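Local atomic coordinates of arsenite methyltransferase (Chlamydomonas reinhardtii, PDB entry 5EVJ), a protein that probably catalyses the stepwise transfer of methyl groups from S-adenosylmethionine to trivalent arsenic, yielding mono-, di- and trimethylated products. Residues 272-277 against 325-330. The protein carries 15 engineered substitutions. Numbering follows the deposited sequence.
Sequences RLFKVP and ASMVGE
Phe274 and Met327 meet in a largely apolar contact, with no hydrogen bond across it, where the C-terminal part of strand 266-274 of the methyltransferase sheet packs against the last turn of helix 322-329 in the C-terminal part of the chain. Met327 lies along one face of the phenyl ring. Its CB sits almost directly over the ring, 4.1 Å from the Phe274 centroid and 9° off the normal, a CH-pi contact. Beyond it the extended chain carries the thioether outward over the CD2 side of the ring. There Met327 SD lies 4.8 Å from the Phe274 centroid, 46° off the normal, an oblique sulfur-aromatic approach. A flat aromatic face and a slim, polarisable, flexible chain suit each other in such a buried place. The helix backbone takes part too, since Met327 O lies 3.6 Å from Phe274 CE1.

Two residues on, branched Val276 packs loosely beside Ser326 and Glu330, at the more open side. Its CG1 methyl, swung away from the backbone N (chi1 -172°), lies 3.7 Å from Glu330 OE1. Ser326 OG hydrogen-bonds Glu330 OE1 over 2.7 Å, from above the carboxylate plane, and also pairs with Gly322 O; Gln279 NE2 binds the same carboxylate oxygen. A Met-aromatic contact thus joins a helix to antiparallel strand 266-274, inserted between 193-202 and 243-249 in the 3-2-1-4-5-7-6 order typical of class I methyltransferases.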
# COMPACT_ATOMS: atom_id res chain seq x y z
N ARG A 272 -2.69 1.76 4.35
CA ARG A 272 -1.66 2.74 4.29
C ARG A 272 -0.82 2.69 5.55
O ARG A 272 -1.32 2.96 6.66
CB ARG A 272 -2.25 4.12 4.07
CG ARG A 272 -3.16 4.13 2.84
CD ARG A 272 -3.40 5.60 2.44
NE ARG A 272 -2.25 6.21 1.75
CZ ARG A 272 -2.31 7.25 0.90
NH1 ARG A 272 -3.45 7.86 0.65
NH2 ARG A 272 -1.19 7.68 0.26
N LEU A 273 0.47 2.39 5.38
CA LEU A 273 1.36 2.18 6.49
C LEU A 273 2.53 3.17 6.36
O LEU A 273 3.55 2.88 5.67
CB LEU A 273 1.84 0.77 6.48
CG LEU A 273 1.10 -0.35 7.24
CD1 LEU A 273 -0.41 -0.20 7.28
CD2 LEU A 273 1.52 -1.71 6.69
N PHE A 274 2.39 4.31 7.03
CA PHE A 274 3.35 5.35 6.90
C PHE A 274 4.40 5.16 7.88
O PHE A 274 4.11 4.73 9.04
CB PHE A 274 2.74 6.71 7.16
CG PHE A 274 1.97 7.22 6.00
CD1 PHE A 274 2.60 8.00 5.01
CD2 PHE A 274 0.62 6.90 5.86
CE1 PHE A 274 1.89 8.47 3.91
CE2 PHE A 274 -0.10 7.38 4.78
CZ PHE A 274 0.51 8.18 3.78
N LYS A 275 5.61 5.60 7.47
CA LYS A 275 6.75 5.57 8.35
C LYS A 275 7.22 6.99 8.67
O LYS A 275 7.76 7.66 7.84
CB LYS A 275 7.86 4.69 7.73
CG LYS A 275 9.17 4.83 8.46
CD LYS A 275 10.20 3.76 8.06
CE LYS A 275 11.65 4.04 8.64
NZ LYS A 275 12.62 2.94 8.14
N VAL A 276 7.06 7.43 9.88
CA VAL A 276 7.55 8.77 10.23
C VAL A 276 8.17 8.66 11.60
O VAL A 276 7.52 8.92 12.62
CB VAL A 276 6.42 9.85 10.15
CG1 VAL A 276 7.03 11.21 10.33
CG2 VAL A 276 5.65 9.74 8.84
N PRO A 277 9.41 8.22 11.63
CA PRO A 277 10.00 7.78 12.91
C PRO A 277 9.83 8.78 14.03
O PRO A 277 10.10 9.96 13.87
CB PRO A 277 11.52 7.57 12.56
CG PRO A 277 11.48 7.17 11.09
CD PRO A 277 10.36 8.07 10.51
N ALA A 325 -1.45 14.82 10.62
CA ALA A 325 -0.57 15.94 10.20
C ALA A 325 0.80 15.39 9.69
O ALA A 325 1.39 15.92 8.76
CB ALA A 325 -0.35 16.97 11.32
N SER A 326 1.28 14.32 10.31
CA SER A 326 2.54 13.70 9.92
C SER A 326 2.36 13.02 8.56
O SER A 326 3.26 13.09 7.71
CB SER A 326 2.99 12.62 10.99
OG SER A 326 3.48 13.25 12.17
N MET A 327 1.25 12.31 8.39
CA MET A 327 1.05 11.58 7.16
C MET A 327 0.94 12.40 5.86
O MET A 327 1.23 11.87 4.75
CB MET A 327 -0.18 10.69 7.27
CG MET A 327 -0.07 9.65 8.41
SD MET A 327 -1.53 8.61 8.69
CE MET A 327 -0.97 7.62 10.10
N VAL A 328 0.40 13.63 5.98
CA VAL A 328 0.18 14.47 4.82
C VAL A 328 1.24 15.55 4.87
O VAL A 328 1.60 16.07 3.84
CB VAL A 328 -1.24 15.11 4.77
CG1 VAL A 328 -2.28 14.00 4.86
CG2 VAL A 328 -1.41 16.22 5.84
N GLY A 329 1.81 15.85 6.04
CA GLY A 329 2.74 16.96 5.97
C GLY A 329 4.19 16.70 6.30
O GLY A 329 4.93 17.66 6.48
N GLU A 330 4.56 15.43 6.50
CA GLU A 330 5.95 15.09 6.95
C GLU A 330 6.37 13.89 6.17
O GLU A 330 7.41 13.38 6.39
CB GLU A 330 6.02 14.73 8.48
CG GLU A 330 6.08 15.92 9.48
CD GLU A 330 5.46 15.58 10.88
OE1 GLU A 330 5.77 14.51 11.42
OE2 GLU A 330 4.62 16.35 11.45